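Local coordinates for d-3-phosphoglycerate dehydrogenase oxidoreductase protein (Ralstonia solanacearum, PDB 3GG9), which probably catalyses the NAD-dependent oxidation of D-3-phosphoglycerate, at residues A[221-235]-A[252-264]. Numbering follows the deposited sequence. Where two conformers were deposited one is given.
Sequences VHLRLNDETRSIITV and RAELVEENGMVTA. Unlike the reference sequence in segment 221-235: Ser231 (reference Gly), Ile233 (reference Val). With SO4 (sulfate ion), chain F; SO4 (sulfate ion), chain E.
Leu255 is the main bump of this contact, and the 221-229 part of the loop curls around it as the hollow. Its two methyls divide the work: CD1 sits 3.7 Å from Val221 CG1 and also meets CB of Leu223, while CD2 lies 3.5 Å from Thr229 OG1 and touches CD1 of Leu225. The wall at Thr229 is held from behind, because its OG1 bonds the O of Arg224 in the carbonyl plane and accepts from the N of Asn226. Leu225 is a second bump: with CG anti to the backbone N (chi1 -172°), it crosses Arg252 at about a right angle. In the conformer given for Arg252, one of two and so less certain, Leu225 CD2 lies over the centre of one guanidinium face, 3.7 Å from Arg252 CZ, and Arg252 NH2 makes a long, weak salt bridge to Glu254 OE2 (3.3 Å).

Beyond the pocket the backbones lock together. Ser231 N first donates to Glu254 O. Then Ile233 N bonds Leu255 O (3.0 Å) and Glu257 N bonds Ile233 O (2.9 Å), the pattern of a single parallel beta bridge between Ile233 and Val256. A water joins Ser231 OG to Glu254 O. Glu257, extended beyond CG, reaches along Thr234 to take Val235 N on the anti side of OE1 at 2.7 Å, with an N-H...O angle of 175°. Val235 CG2 presses to 3.5 Å from Gly260 CA, a tight fit, and CG1 rests on the methyl of Thr263.

These segments follow neighbouring parallel strands, 218-221 and 246-249, of the Rossmann-type sheet in the probable NAD-binding domain. Phe166 of strand 162-166 touches Leu223, Ile232 and Ile233, whereas Val256 packs on Phe247; Leu238 touches Ile233, Val256 and Ala264, so helix 235-238 packs against both loops and helix 260-267.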
# COMPACT_ATOMS: atom_id res chain seq x y z
N VAL A 221 12.19 6.30 8.83
CA VAL A 221 13.30 5.97 9.76
C VAL A 221 13.88 4.55 9.60
O VAL A 221 13.16 3.56 9.75
CB VAL A 221 12.85 6.17 11.26
CG1 VAL A 221 14.05 6.05 12.18
CG2 VAL A 221 12.26 7.52 11.41
N HIS A 222 15.18 4.48 9.31
CA HIS A 222 15.86 3.20 9.15
C HIS A 222 17.15 3.07 9.96
O HIS A 222 18.25 3.06 9.41
CB HIS A 222 16.10 2.96 7.68
CG HIS A 222 14.84 2.98 6.89
ND1 HIS A 222 13.95 1.94 6.92
CD2 HIS A 222 14.28 3.95 6.14
CE1 HIS A 222 12.90 2.25 6.17
NE2 HIS A 222 13.08 3.47 5.70
N LEU A 223 16.98 2.96 11.27
CA LEU A 223 18.10 2.91 12.21
C LEU A 223 17.98 1.68 13.08
O LEU A 223 16.87 1.25 13.40
CB LEU A 223 18.08 4.15 13.12
CG LEU A 223 18.18 5.55 12.50
CD1 LEU A 223 17.87 6.62 13.53
CD2 LEU A 223 19.59 5.75 11.92
N ARG A 224 19.12 1.10 13.45
CA ARG A 224 19.17 0.05 14.45
C ARG A 224 19.10 0.74 15.81
O ARG A 224 19.59 1.88 15.96
CB ARG A 224 20.45 -0.77 14.32
CG ARG A 224 20.59 -1.55 12.98
CD ARG A 224 19.91 -2.92 13.03
NE ARG A 224 19.63 -3.46 11.69
CZ ARG A 224 18.84 -4.50 11.42
NH1 ARG A 224 18.68 -4.89 10.16
NH2 ARG A 224 18.21 -5.17 12.39
N LEU A 225 18.48 0.06 16.77
CA LEU A 225 18.36 0.58 18.13
C LEU A 225 19.60 0.23 18.96
O LEU A 225 19.98 -0.94 19.08
CB LEU A 225 17.11 0.03 18.83
CG LEU A 225 16.78 0.65 20.20
CD1 LEU A 225 16.60 2.15 20.12
CD2 LEU A 225 15.55 -0.01 20.79
N ASN A 226 20.22 1.27 19.51
CA ASN A 226 21.38 1.16 20.40
C ASN A 226 21.42 2.43 21.26
O ASN A 226 20.56 3.31 21.10
CB ASN A 226 22.69 0.96 19.62
CG ASN A 226 22.93 2.05 18.57
OD1 ASN A 226 22.77 3.23 18.84
ND2 ASN A 226 23.33 1.64 17.36
N ASP A 227 22.42 2.55 22.13
CA ASP A 227 22.52 3.70 23.06
C ASP A 227 22.64 5.05 22.37
O ASP A 227 22.21 6.07 22.91
CB ASP A 227 23.66 3.51 24.06
CG ASP A 227 23.39 2.39 25.05
OD1 ASP A 227 24.34 1.64 25.37
OD2 ASP A 227 22.24 2.26 25.51
N GLU A 228 23.22 5.05 21.17
CA GLU A 228 23.34 6.26 20.39
C GLU A 228 22.00 6.71 19.80
O GLU A 228 21.74 7.91 19.72
CB GLU A 228 24.38 6.08 19.27
CG GLU A 228 25.85 6.12 19.74
CD GLU A 228 26.25 4.91 20.59
OE1 GLU A 228 26.18 3.77 20.09
OE2 GLU A 228 26.63 5.12 21.77
N THR A 229 21.15 5.76 19.42
CA THR A 229 19.91 6.05 18.69
C THR A 229 18.62 5.98 19.50
O THR A 229 17.55 6.37 19.00
CB THR A 229 19.73 5.12 17.50
OG1 THR A 229 19.60 3.77 17.99
CG2 THR A 229 20.91 5.20 16.55
N ARG A 230 18.68 5.47 20.72
CA ARG A 230 17.50 5.50 21.59
C ARG A 230 17.08 6.95 21.84
O ARG A 230 17.91 7.77 22.24
CB ARG A 230 17.78 4.79 22.90
CG ARG A 230 16.56 4.60 23.78
CD ARG A 230 16.90 3.85 25.05
NE ARG A 230 17.53 2.55 24.77
CZ ARG A 230 16.86 1.41 24.62
NH1 ARG A 230 17.54 0.29 24.37
NH2 ARG A 230 15.54 1.38 24.71
N SER A 231 15.80 7.25 21.56
CA SER A 231 15.18 8.58 21.71
C SER A 231 15.82 9.64 20.83
O SER A 231 15.76 10.83 21.16
CB SER A 231 15.16 9.06 23.17
OG SER A 231 14.62 8.08 24.03
N ILE A 232 16.41 9.23 19.71
CA ILE A 232 17.11 10.15 18.82
C ILE A 232 16.13 11.11 18.14
O ILE A 232 16.51 12.17 17.65
CB ILE A 232 17.99 9.39 17.79
CG1 ILE A 232 19.06 10.30 17.17
CG2 ILE A 232 17.12 8.68 16.73
CD1 ILE A 232 20.09 9.58 16.33
N ILE A 233 14.86 10.71 18.10
CA ILE A 233 13.82 11.52 17.51
C ILE A 233 12.99 12.01 18.69
O ILE A 233 12.46 11.22 19.46
CB ILE A 233 12.98 10.72 16.48
CG1 ILE A 233 13.89 10.28 15.32
CG2 ILE A 233 11.85 11.56 15.91
CD1 ILE A 233 13.21 9.30 14.38
N THR A 234 12.91 13.32 18.82
CA THR A 234 12.21 13.92 19.94
C THR A 234 10.91 14.52 19.44
O THR A 234 10.68 14.59 18.24
CB THR A 234 13.07 15.04 20.55
OG1 THR A 234 13.23 16.08 19.58
CG2 THR A 234 14.43 14.50 20.94
N VAL A 235 10.05 14.97 20.37
CA VAL A 235 8.85 15.73 20.01
C VAL A 235 9.20 17.02 19.28
O VAL A 235 8.46 17.45 18.41
CB VAL A 235 7.97 16.11 21.25
CG1 VAL A 235 6.74 16.91 20.83
CG2 VAL A 235 7.50 14.89 21.94
N ARG A 252 12.31 0.57 15.03
CA ARG A 252 12.05 0.27 16.44
C ARG A 252 11.32 1.46 17.05
O ARG A 252 11.62 2.62 16.72
CB ARG A 252 13.35 -0.00 17.22
CG ARG A 252 14.08 -1.34 16.94
CD ARG A 252 13.30 -2.59 17.38
NE ARG A 252 12.97 -2.58 18.81
CZ ARG A 252 13.75 -3.06 19.78
NH1 ARG A 252 14.93 -3.59 19.50
NH2 ARG A 252 13.34 -3.00 21.05
N ALA A 253 10.34 1.18 17.92
CA ALA A 253 9.54 2.26 18.57
C ALA A 253 10.35 3.22 19.45
O ALA A 253 10.07 4.42 19.52
CB ALA A 253 8.41 1.64 19.39
N GLU A 254 11.39 2.69 20.07
CA GLU A 254 12.16 3.40 21.07
C GLU A 254 13.18 4.36 20.45
O GLU A 254 13.85 5.12 21.17
CB GLU A 254 12.85 2.40 22.02
CG GLU A 254 11.88 1.50 22.80
CD GLU A 254 11.58 0.14 22.13
OE1 GLU A 254 11.10 -0.75 22.86
OE2 GLU A 254 11.80 -0.04 20.90
N LEU A 255 13.29 4.35 19.13
CA LEU A 255 13.99 5.42 18.40
C LEU A 255 13.36 6.79 18.61
O LEU A 255 14.04 7.80 18.50
CB LEU A 255 14.04 5.13 16.91
CG LEU A 255 14.82 3.90 16.45
CD1 LEU A 255 14.67 3.71 14.95
CD2 LEU A 255 16.29 4.02 16.81
N VAL A 256 12.05 6.83 18.86
CA VAL A 256 11.35 8.08 19.18
C VAL A 256 11.19 8.10 20.69
O VAL A 256 10.85 7.08 21.28
CB VAL A 256 9.95 8.15 18.52
CG1 VAL A 256 9.27 9.50 18.80
CG2 VAL A 256 10.05 7.93 17.02
N GLU A 257 11.45 9.25 21.31
CA GLU A 257 11.22 9.40 22.74
C GLU A 257 9.81 8.99 23.14
O GLU A 257 8.86 9.15 22.38
CB GLU A 257 11.57 10.80 23.24
CG GLU A 257 10.62 11.92 22.84
CD GLU A 257 10.97 13.25 23.51
OE1 GLU A 257 10.63 14.31 22.97
OE2 GLU A 257 11.60 13.23 24.59
N GLU A 258 9.72 8.40 24.32
CA GLU A 258 8.50 7.83 24.86
C GLU A 258 7.33 8.82 24.79
O GLU A 258 7.46 9.99 25.18
CB GLU A 258 8.80 7.37 26.28
CG GLU A 258 7.70 6.61 26.92
CD GLU A 258 8.12 6.04 28.24
OE1 GLU A 258 7.47 5.07 28.67
OE2 GLU A 258 9.10 6.56 28.84
N ASN A 259 6.21 8.34 24.24
CA ASN A 259 5.00 9.11 23.92
C ASN A 259 5.19 10.28 22.94
O ASN A 259 4.25 11.01 22.67
CB ASN A 259 4.26 9.60 25.19
CG ASN A 259 3.99 8.48 26.18
OD1 ASN A 259 3.64 7.37 25.79
ND2 ASN A 259 4.16 8.78 27.46
N GLY A 260 6.39 10.42 22.38
CA GLY A 260 6.70 11.55 21.51
C GLY A 260 5.81 11.61 20.28
O GLY A 260 5.33 12.68 19.90
N MET A 261 5.60 10.46 19.68
CA MET A 261 4.75 10.37 18.51
C MET A 261 3.26 10.73 18.73
O MET A 261 2.68 11.55 17.99
CB MET A 261 4.91 8.98 17.91
CG MET A 261 3.68 8.42 17.31
SD MET A 261 4.12 8.01 15.68
CE MET A 261 4.43 9.70 15.09
N VAL A 262 2.64 10.12 19.73
CA VAL A 262 1.27 10.45 20.10
C VAL A 262 1.20 11.96 20.35
O VAL A 262 0.32 12.63 19.80
CB VAL A 262 0.79 9.66 21.34
CG1 VAL A 262 -0.52 10.26 21.90
CG2 VAL A 262 0.62 8.18 20.99
N THR A 263 2.16 12.47 21.13
CA THR A 263 2.22 13.89 21.48
C THR A 263 2.28 14.76 20.23
O THR A 263 1.47 15.67 20.08
CB THR A 263 3.40 14.20 22.44
OG1 THR A 263 3.26 13.42 23.64
CG2 THR A 263 3.45 15.70 22.81
N ALA A 264 3.18 14.44 19.30
CA ALA A 264 3.32 15.23 18.08
C ALA A 264 2.08 15.15 17.18
O ALA A 264 1.64 16.17 16.63
CB ALA A 264 4.57 14.83 17.33
S SO4 F . 20.38 -2.30 8.14
O1 SO4 F . 19.97 -3.70 8.09
O2 SO4 F . 20.60 -1.87 9.53
O3 SO4 F . 21.64 -2.19 7.41
O4 SO4 F . 19.32 -1.45 7.58
S SO4 E . 17.75 -9.23 10.87
O1 SO4 E . 16.54 -10.00 11.04
O2 SO4 E . 18.91 -10.04 11.20
O3 SO4 E . 17.85 -8.80 9.48
O4 SO4 E . 17.67 -8.06 11.75
O HOH W 1 13.09 5.71 23.63
O HOH W 2 12.25 8.71 26.11